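Local coordinates for substrate-binding protein (Synechococcus sp., PDB 6WPN) that probably binds a sugar or oligosaccharide in the periplasm of a marine cyanobacterium, as the substrate-binding component of a transport system, at residues G50-L55 with V315-F320; Y140-L145 with A334-S339; E198-M203 with K223-W228. All blocks are in the same frame, centred on the assembly; numbering follows the deposited sequence.

Contact 1 of 3, residues G50-L55 with V315-F320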
loop_
_atom_site.group_PDB
_atom_site.type_symbol
_atom_site.label_atom_id
_atom_site.label_comp_id
_atom_site.label_asym_id
_atom_site.label_seq_id
_atom_site.Cartn_x
_atom_site.Cartn_y
_atom_site.Cartn_z
ATOM N N GLY A 50 -4.199 -6.630 25.443
ATOM C CA GLY A 50 -4.142 -6.936 26.865
ATOM C C GLY A 50 -4.294 -5.694 27.722
ATOM O O GLY A 50 -5.035 -5.689 28.707
ATOM N N SER A 51 -3.578 -4.624 27.361
ATOM C CA SER A 51 -3.744 -3.353 28.060
ATOM C C SER A 51 -5.180 -2.858 27.954
ATOM O O SER A 51 -5.756 -2.393 28.943
ATOM C CB SER A 51 -2.773 -2.312 27.507
ATOM O OG SER A 51 -1.431 -2.738 27.665
ATOM N N TRP A 52 -5.775 -2.955 26.763
ATOM C CA TRP A 52 -7.177 -2.587 26.603
ATOM C C TRP A 52 -8.071 -3.407 27.527
ATOM O O TRP A 52 -8.960 -2.860 28.192
ATOM C CB TRP A 52 -7.606 -2.766 25.149
ATOM C CG TRP A 52 -9.083 -2.653 24.988
ATOM C CD1 TRP A 52 -9.992 -3.673 25.036
ATOM C CD2 TRP A 52 -9.839 -1.451 24.798
ATOM N NE1 TRP A 52 -11.264 -3.183 24.869
ATOM C CE2 TRP A 52 -11.200 -1.822 24.721
ATOM C CE3 TRP A 52 -9.500 -0.100 24.675
ATOM C CZ2 TRP A 52 -12.218 -0.892 24.526
ATOM C CZ3 TRP A 52 -10.514 0.825 24.481
ATOM C CH2 TRP A 52 -11.856 0.424 24.408
ATOM N N ASP A 53 -7.850 -4.725 27.576
ATOM C CA ASP A 53 -8.671 -5.591 28.418
ATOM C C ASP A 53 -8.537 -5.216 29.889
ATOM O O ASP A 53 -9.514 -5.286 30.645
ATOM C CB ASP A 53 -8.289 -7.058 28.203
ATOM C CG ASP A 53 -8.689 -7.580 26.831
ATOM O OD1 ASP A 53 -9.648 -7.047 26.237
ATOM O OD2 ASP A 53 -8.040 -8.532 26.348
ATOM N N LYS A 54 -7.332 -4.821 30.315
ATOM C CA LYS A 54 -7.149 -4.350 31.685
ATOM C C LYS A 54 -7.866 -3.032 31.929
ATOM O O LYS A 54 -8.365 -2.793 33.034
ATOM C CB LYS A 54 -5.663 -4.184 31.998
ATOM C CG LYS A 54 -4.865 -5.453 31.869
ATOM C CD LYS A 54 -5.261 -6.420 32.962
ATOM C CE LYS A 54 -4.199 -7.473 33.174
ATOM N NZ LYS A 54 -4.656 -8.493 34.157
ATOM N N LEU A 55 -7.923 -2.167 30.918
ATOM C CA LEU A 55 -8.585 -0.882 31.090
ATOM C C LEU A 55 -10.096 -1.014 30.950
ATOM O O LEU A 55 -10.851 -0.362 31.678
ATOM C CB LEU A 55 -8.034 0.127 30.081
ATOM C CG LEU A 55 -6.561 0.528 30.236
ATOM C CD1 LEU A 55 -6.123 1.436 29.093
ATOM C CD2 LEU A 55 -6.284 1.177 31.580
ATOM N N VAL A 315 -15.524 3.066 19.079
ATOM C CA VAL A 315 -14.760 4.289 18.859
ATOM C C VAL A 315 -13.655 4.420 19.899
ATOM O O VAL A 315 -12.530 4.829 19.584
ATOM C CB VAL A 315 -15.697 5.511 18.858
ATOM C CG1 VAL A 315 -14.887 6.804 18.856
ATOM C CG2 VAL A 315 -16.628 5.453 17.656
ATOM N N GLU A 316 -13.951 4.065 21.154
ATOM C CA GLU A 316 -12.923 4.116 22.189
ATOM C C GLU A 316 -11.773 3.166 21.876
ATOM O O GLU A 316 -10.603 3.508 22.082
ATOM C CB GLU A 316 -13.530 3.788 23.555
ATOM C CG GLU A 316 -14.540 4.807 24.054
ATOM C CD GLU A 316 -14.544 4.939 25.570
ATOM O OE1 GLU A 316 -13.973 5.929 26.077
ATOM O OE2 GLU A 316 -15.091 4.041 26.253
ATOM N N LEU A 317 -12.084 1.970 21.367
ATOM C CA LEU A 317 -11.027 1.028 21.016
ATOM C C LEU A 317 -10.195 1.546 19.853
ATOM O O LEU A 317 -8.962 1.481 19.890
ATOM C CB LEU A 317 -11.625 -0.339 20.688
ATOM C CG LEU A 317 -10.662 -1.389 20.121
ATOM C CD1 LEU A 317 -9.538 -1.695 21.110
ATOM C CD2 LEU A 317 -11.414 -2.658 19.752
ATOM N N ALA A 318 -10.848 2.082 18.818
ATOM C CA ALA A 318 -10.108 2.620 17.684
ATOM C C ALA A 318 -9.232 3.794 18.106
ATOM O O ALA A 318 -8.124 3.966 17.583
ATOM C CB ALA A 318 -11.073 3.035 16.572
ATOM N N LEU A 319 -9.715 4.620 19.042
ATOM C CA LEU A 319 -8.901 5.719 19.557
ATOM C C LEU A 319 -7.746 5.212 20.414
ATOM O O LEU A 319 -6.644 5.773 20.372
ATOM C CB LEU A 319 -9.768 6.693 20.357
ATOM C CG LEU A 319 -10.782 7.527 19.569
ATOM C CD1 LEU A 319 -11.773 8.206 20.502
ATOM C CD2 LEU A 319 -10.057 8.556 18.726
ATOM N N PHE A 320 -7.975 4.156 21.198
ATOM C CA PHE A 320 -6.904 3.586 22.012
ATOM C C PHE A 320 -5.810 2.981 21.142
ATOM O O PHE A 320 -4.619 3.161 21.419
ATOM C CB PHE A 320 -7.469 2.540 22.974
ATOM C CG PHE A 320 -6.428 1.876 23.836
ATOM C CD1 PHE A 320 -5.923 2.516 24.958
ATOM C CD2 PHE A 320 -5.970 0.601 23.537
ATOM C CE1 PHE A 320 -4.972 1.902 25.756
ATOM C CE2 PHE A 320 -5.021 -0.018 24.331
ATOM C CZ PHE A 320 -4.520 0.635 25.442
#
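Segments 50-55 and 315-320 come nearest at W52 and L317, their CA atoms 7.7 Å apart; the axes of the two short helical segments run 135° apart in direction and 11.4 Å from each other. Large side chains bridge that distance. W52 holds CG anti to its backbone N (chi1 169°), which sends the six-membered ring against the opposing backbone, with W52 CH2 3.4 Å from L317 N. L317 CD1 sits over one face of this ring, 3.9 Å from its centroid, a CH-pi contact. E316 CB meets the indole at its edge, in plane. F320 reaches back toward 50-55: its CB packs 3.7 Å from W52 CE3, and the two rings form an oblique pair, planes at 55°. At the far end of F320, L55 CD1 touches F320 CE1 at 3.6 Å while S51 CB lies at the ring edge. The interface is apolar helix-helix packing at the periphery of the chain; W52 NE1 is hydrogen-bonded to A59 O and S51 OG to D47 O. Helix 42-55 is the crossover of a beta-alpha-beta unit joining parallel strands 30-35 and 61-66; V61 touches both W52 and L317, while A318 and L319 rest on I137 of strand 137-149.

Contact 2 of 3, residues Y140-L145 with A334-S339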
loop_
_atom_site.group_PDB
_atom_site.type_symbol
_atom_site.label_atom_id
_atom_site.label_comp_id
_atom_site.label_asym_id
_atom_site.label_seq_id
_atom_site.Cartn_x
_atom_site.Cartn_y
_atom_site.Cartn_z
ATOM N N TYR A 140 -1.944 3.404 10.903
ATOM C CA TYR A 140 -0.569 3.556 10.455
ATOM C C TYR A 140 -0.514 3.687 8.937
ATOM O O TYR A 140 -1.518 3.553 8.232
ATOM C CB TYR A 140 0.291 2.376 10.911
ATOM C CG TYR A 140 -0.057 1.063 10.253
ATOM C CD1 TYR A 140 -1.077 0.265 10.746
ATOM C CD2 TYR A 140 0.651 0.612 9.147
ATOM C CE1 TYR A 140 -1.387 -0.942 10.153
ATOM C CE2 TYR A 140 0.343 -0.596 8.544
ATOM C CZ TYR A 140 -0.672 -1.364 9.053
ATOM O OH TYR A 140 -0.975 -2.564 8.458
ATOM N N LEU A 141 0.687 3.961 8.438
ATOM C CA LEU A 141 0.893 4.122 7.008
ATOM C C LEU A 141 2.317 3.719 6.649
ATOM O O LEU A 141 3.223 3.736 7.486
ATOM C CB LEU A 141 0.561 5.552 6.563
ATOM C CG LEU A 141 1.401 6.667 7.167
ATOM C CD1 LEU A 141 2.728 6.790 6.472
ATOM C CD2 LEU A 141 0.619 7.974 7.061
ATOM N N THR A 142 2.493 3.333 5.388
ATOM C CA THR A 142 3.771 2.872 4.868
ATOM C C THR A 142 4.127 3.656 3.619
ATOM O O THR A 142 3.280 3.846 2.740
ATOM C CB THR A 142 3.743 1.378 4.505
ATOM O OG1 THR A 142 2.870 1.183 3.389
ATOM C CG2 THR A 142 3.215 0.545 5.644
ATOM N N VAL A 143 5.357 4.152 3.571
ATOM C CA VAL A 143 5.944 4.701 2.356
ATOM C C VAL A 143 6.972 3.685 1.878
ATOM O O VAL A 143 8.003 3.484 2.532
ATOM C CB VAL A 143 6.582 6.074 2.599
ATOM C CG1 VAL A 143 7.196 6.600 1.316
ATOM C CG2 VAL A 143 5.544 7.045 3.146
ATOM N N ARG A 144 6.705 3.043 0.747
ATOM C CA ARG A 144 7.624 2.043 0.217
ATOM C C ARG A 144 8.798 2.702 -0.496
ATOM O O ARG A 144 8.636 3.691 -1.216
ATOM C CB ARG A 144 6.903 1.074 -0.718
ATOM C CG ARG A 144 6.409 1.672 -2.005
ATOM C CD ARG A 144 5.797 0.602 -2.886
ATOM N NE ARG A 144 5.206 1.198 -4.076
ATOM C CZ ARG A 144 3.928 1.545 -4.178
ATOM N NH1 ARG A 144 3.098 1.338 -3.162
ATOM N NH2 ARG A 144 3.474 2.089 -5.301
ATOM N N LEU A 145 9.989 2.170 -0.260
ATOM C CA LEU A 145 11.209 2.678 -0.863
ATOM C C LEU A 145 11.654 1.775 -2.011
ATOM O O LEU A 145 11.011 0.778 -2.346
ATOM C CB LEU A 145 12.305 2.794 0.194
ATOM C CG LEU A 145 11.919 3.509 1.491
ATOM C CD1 LEU A 145 12.999 3.304 2.534
ATOM C CD2 LEU A 145 11.669 4.987 1.246
ATOM N N ALA A 334 7.016 -2.354 14.090
ATOM C CA ALA A 334 6.715 -2.637 12.695
ATOM C C ALA A 334 7.591 -1.864 11.722
ATOM O O ALA A 334 7.554 -2.161 10.523
ATOM C CB ALA A 334 5.242 -2.336 12.394
ATOM N N ARG A 335 8.389 -0.910 12.203
ATOM C CA ARG A 335 9.224 -0.082 11.335
ATOM C C ARG A 335 8.344 0.577 10.276
ATOM O O ARG A 335 8.596 0.522 9.071
ATOM C CB ARG A 335 10.359 -0.915 10.735
ATOM C CG ARG A 335 11.052 -1.755 11.813
ATOM C CD ARG A 335 12.264 -2.510 11.321
ATOM N NE ARG A 335 13.030 -3.050 12.444
ATOM C CZ ARG A 335 12.804 -4.230 13.011
ATOM N NH1 ARG A 335 11.834 -5.012 12.561
ATOM N NH2 ARG A 335 13.550 -4.630 14.032
ATOM N N VAL A 336 7.271 1.194 10.769
ATOM C CA VAL A 336 6.208 1.763 9.962
ATOM C C VAL A 336 6.000 3.214 10.392
ATOM O O VAL A 336 6.517 3.660 11.415
ATOM C CB VAL A 336 4.918 0.923 10.117
ATOM C CG1 VAL A 336 3.725 1.539 9.389
ATOM C CG2 VAL A 336 5.160 -0.504 9.735
ATOM N N LEU A 337 5.236 3.957 9.588
ATOM C CA LEU A 337 5.031 5.333 10.026
ATOM C C LEU A 337 3.666 5.489 10.686
ATOM O O LEU A 337 2.680 4.912 10.217
ATOM C CB LEU A 337 5.126 6.294 8.842
ATOM C CG LEU A 337 6.479 6.321 8.136
ATOM C CD1 LEU A 337 6.429 7.196 6.898
ATOM C CD2 LEU A 337 7.545 6.822 9.090
ATOM N N PRO A 338 3.561 6.250 11.769
ATOM C CA PRO A 338 2.258 6.459 12.402
ATOM C C PRO A 338 1.547 7.680 11.834
ATOM O O PRO A 338 2.143 8.543 11.185
ATOM C CB PRO A 338 2.626 6.676 13.875
ATOM C CG PRO A 338 3.970 7.350 13.805
ATOM C CD PRO A 338 4.664 6.820 12.565
ATOM N N SER A 339 0.239 7.732 12.090
ATOM C CA SER A 339 -0.564 8.891 11.732
ATOM C C SER A 339 -0.784 9.833 12.907
ATOM O O SER A 339 -1.359 10.910 12.720
ATOM C CB SER A 339 -1.915 8.444 11.159
ATOM O OG SER A 339 -2.639 7.673 12.103
#
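L141 and L337 form an antiparallel hydrogen-bonded pair, joined by two backbone bonds: L141 N to L337 O at 2.8 Å and L337 N to L141 O at 2.9 Å. Both side chains lie on the same face of the sheet and lean across each other at a slant. L141 CG is wedged between its own backbone N and carbonyl carbon (chi1 62°), and from there the chain turns onto L337: L141 CD1 lies tight against L337 CB at 3.4 Å and 3.7 Å from L337 CD1. V143 CG2 meets the same L337 CD1 at 3.9 Å, so one methyl of L337 is touched by both residues. Cutting L141 back to an alanine removes the methyl that reaches L337 and is likely to leave a gap beside L337 CB and CD1.

The other face carries Y140 and P338, a non-hydrogen-bonded pair with CA atoms 4.5 Å apart. Here the main partner of Y140 is V336, whose CG1 approaches the CD2 side of the ring obliquely; T142 CG2 lies 3.9 Å from that same V336 CG1. V336 follows R335, the positive-phi C-prime residue of the Schellman motif that ends helix 324-334, so the chain leaves the helix and enters the short strand 337-338 within two residues.

Strand 337-338 pairs with strand 137-149 of the mixed sheet, and strand 137-149 also pairs with strand 295-303 through backbone bonds of Y140 to M300 and T142 to A298. L141 packs on V297 of that strand and on L375, V143 on T374 of helix 359-374, and P338 on Q327 and A331 of helix 324-334.

Contact 3 of 3, residues E198-M203 with K223-W228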
loop_
_atom_site.group_PDB
_atom_site.type_symbol
_atom_site.label_atom_id
_atom_site.label_comp_id
_atom_site.label_asym_id
_atom_site.label_seq_id
_atom_site.Cartn_x
_atom_site.Cartn_y
_atom_site.Cartn_z
ATOM N N GLU A 198 -0.869 2.314 -9.554
ATOM C CA GLU A 198 -0.270 3.527 -9.009
ATOM C C GLU A 198 0.732 4.141 -9.982
ATOM O O GLU A 198 0.846 5.371 -10.063
ATOM C CB GLU A 198 0.389 3.229 -7.663
ATOM C CG GLU A 198 -0.601 2.895 -6.550
ATOM C CD GLU A 198 0.046 2.167 -5.383
ATOM O OE1 GLU A 198 1.235 1.806 -5.496
ATOM O OE2 GLU A 198 -0.630 1.970 -4.351
ATOM N N SER A 199 1.462 3.308 -10.735
ATOM C CA SER A 199 2.384 3.851 -11.728
ATOM C C SER A 199 1.633 4.611 -12.811
ATOM O O SER A 199 2.118 5.634 -13.313
ATOM C CB SER A 199 3.222 2.742 -12.359
ATOM O OG SER A 199 2.469 2.034 -13.326
ATOM N N PHE A 200 0.446 4.122 -13.185
ATOM C CA PHE A 200 -0.402 4.858 -14.116
ATOM C C PHE A 200 -0.668 6.260 -13.596
ATOM O O PHE A 200 -0.515 7.248 -14.325
ATOM C CB PHE A 200 -1.719 4.106 -14.348
ATOM C CG PHE A 200 -1.618 2.975 -15.344
ATOM C CD1 PHE A 200 -1.023 1.776 -15.002
ATOM C CD2 PHE A 200 -2.132 3.112 -16.620
ATOM C CE1 PHE A 200 -0.927 0.739 -15.913
ATOM C CE2 PHE A 200 -2.039 2.075 -17.536
ATOM C CZ PHE A 200 -1.435 0.887 -17.177
ATOM N N VAL A 201 -1.053 6.370 -12.324
ATOM C CA VAL A 201 -1.320 7.682 -11.747
ATOM C C VAL A 201 -0.048 8.525 -11.724
ATOM O O VAL A 201 -0.086 9.731 -11.988
ATOM C CB VAL A 201 -1.934 7.537 -10.343
ATOM C CG1 VAL A 201 -2.244 8.906 -9.756
ATOM C CG2 VAL A 201 -3.182 6.673 -10.397
ATOM N N GLN A 202 1.099 7.904 -11.417
ATOM C CA GLN A 202 2.358 8.649 -11.405
ATOM C C GLN A 202 2.773 9.075 -12.804
ATOM O O GLN A 202 3.479 10.078 -12.962
ATOM C CB GLN A 202 3.475 7.826 -10.762
ATOM C CG GLN A 202 3.378 7.712 -9.255
ATOM C CD GLN A 202 4.424 6.781 -8.671
ATOM O OE1 GLN A 202 4.736 5.741 -9.248
ATOM N NE2 GLN A 202 4.985 7.164 -7.530
HETATM N N MSE A 203 2.260 8.360 -13.792
HETATM C CA MSE A 203 2.579 8.656 -15.202
HETATM C C MSE A 203 1.614 9.698 -15.769
HETATM O O MSE A 203 1.621 9.894 -16.970
HETATM C CB MSE A 203 2.604 7.366 -16.004
HETATM C CG MSE A 203 3.735 6.502 -15.618
HETATM SE SE MSE A 203 3.642 4.878 -16.596
HETATM C CE MSE A 203 4.135 5.469 -18.341
ATOM N N LYS A 223 0.085 6.009 -23.553
ATOM C CA LYS A 223 1.521 6.002 -23.312
ATOM C C LYS A 223 1.873 5.048 -22.177
ATOM O O LYS A 223 2.874 4.324 -22.250
ATOM C CB LYS A 223 1.994 7.428 -23.025
ATOM C CG LYS A 223 3.476 7.599 -22.766
ATOM C CD LYS A 223 3.793 9.078 -22.561
ATOM C CE LYS A 223 5.176 9.300 -21.977
ATOM N NZ LYS A 223 5.445 10.755 -21.760
ATOM N N ALA A 224 1.045 5.017 -21.129
ATOM C CA ALA A 224 1.299 4.128 -20.000
ATOM C C ALA A 224 1.114 2.666 -20.388
ATOM O O ALA A 224 1.890 1.805 -19.956
ATOM C CB ALA A 224 0.385 4.493 -18.832
ATOM N N PHE A 225 0.069 2.358 -21.162
ATOM C CA PHE A 225 -0.122 0.992 -21.646
ATOM C C PHE A 225 1.049 0.543 -22.510
ATOM O O PHE A 225 1.556 -0.574 -22.360
ATOM C CB PHE A 225 -1.430 0.879 -22.437
ATOM C CG PHE A 225 -2.602 0.405 -21.619
ATOM C CD1 PHE A 225 -3.278 1.270 -20.776
ATOM C CD2 PHE A 225 -3.023 -0.913 -21.697
ATOM C CE1 PHE A 225 -4.361 0.827 -20.027
ATOM C CE2 PHE A 225 -4.096 -1.360 -20.948
ATOM C CZ PHE A 225 -4.765 -0.488 -20.114
ATOM N N ALA A 226 1.482 1.400 -23.433
ATOM C CA ALA A 226 2.614 1.064 -24.291
ATOM C C ALA A 226 3.892 0.901 -23.480
ATOM O O ALA A 226 4.739 0.061 -23.803
ATOM C CB ALA A 226 2.792 2.134 -25.366
ATOM N N PHE A 227 4.052 1.709 -22.430
ATOM C CA PHE A 227 5.227 1.609 -21.574
ATOM C C PHE A 227 5.397 0.193 -21.042
ATOM O O PHE A 227 6.450 -0.431 -21.217
ATOM C CB PHE A 227 5.108 2.615 -20.424
ATOM C CG PHE A 227 6.255 2.583 -19.444
ATOM C CD1 PHE A 227 6.190 1.794 -18.305
ATOM C CD2 PHE A 227 7.385 3.365 -19.649
ATOM C CE1 PHE A 227 7.234 1.768 -17.395
ATOM C CE2 PHE A 227 8.434 3.351 -18.740
ATOM C CZ PHE A 227 8.360 2.549 -17.611
ATOM N N TRP A 228 4.349 -0.341 -20.414
ATOM C CA TRP A 228 4.444 -1.656 -19.792
ATOM C C TRP A 228 4.426 -2.770 -20.828
ATOM O O TRP A 228 5.109 -3.787 -20.664
ATOM C CB TRP A 228 3.313 -1.821 -18.783
ATOM C CG TRP A 228 3.508 -0.928 -17.608
ATOM C CD1 TRP A 228 2.797 0.192 -17.297
ATOM C CD2 TRP A 228 4.505 -1.064 -16.596
ATOM N NE1 TRP A 228 3.285 0.759 -16.143
ATOM C CE2 TRP A 228 4.335 0.004 -15.693
ATOM C CE3 TRP A 228 5.530 -1.989 -16.363
ATOM C CZ2 TRP A 228 5.143 0.168 -14.574
ATOM C CZ3 TRP A 228 6.331 -1.822 -15.255
ATOM C CH2 TRP A 228 6.133 -0.755 -14.374
#
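M203, a selenomethionine just past the end of helix 195-202, and F200 both pack onto A224, whose CA is the nearest to F200 among 223-228; at this small residue the segment axes approach to 10.3 Å. The M203 chain is extended until its last torsion bends it (chi3 72°), laying M203 CE 3.5 Å from A224 CA and 3.7 Å from F227 CB. SE then stands 4.7 Å from the centroid of the F227 ring and obliquely beside the W228 ring, Met-aromatic contacts with both. F200 places CD2 3.6 Å from A224 CB and turns the edge of its ring toward the face of F225, an offset edge-to-face pair with planes at 77°. Against W228 the F200 ring is near parallel but slid apart, with little overlap. Together F200, F225 and W228 make an aromatic cluster. The one hydrogen bond between the segments is weak: W228 NE1 donates to S199 OG at 3.2 Å, N-H...O angle 130°, and S199 OG is also hydrogen-bonded to L196 O in its own helix. Outside, W165 meets W228 ring to ring and holds Q202 OE1 through NE1; F225 rests on I395 and L399 of helix 388-403 and on A412 and V413 of helix 409-427, and F227 on V168 and P169 at helix 168-179.

Overall arrangement
Contacts 1 and 3 are helix-helix packings on opposite sides of the chain's centre, their centres about 43 Å apart, whereas contact 2 is strand pairing about 10 Å from that centre. Contact 1, with both buried and exposed residues, is the most peripheral and is carried by apolar side chains; contact 3 is a buried aromatic cluster with one selenomethionine against it and one weak hydrogen bond. Only contact 2 is joined by backbone hydrogen bonds between its segments. Strand 137-149 connects the three regions: I137 touches A318 and L319 of contact 1, residues 140-143 give one side of contact 2, and R144 lies against E198 of contact 3, too close to be trusted in detail.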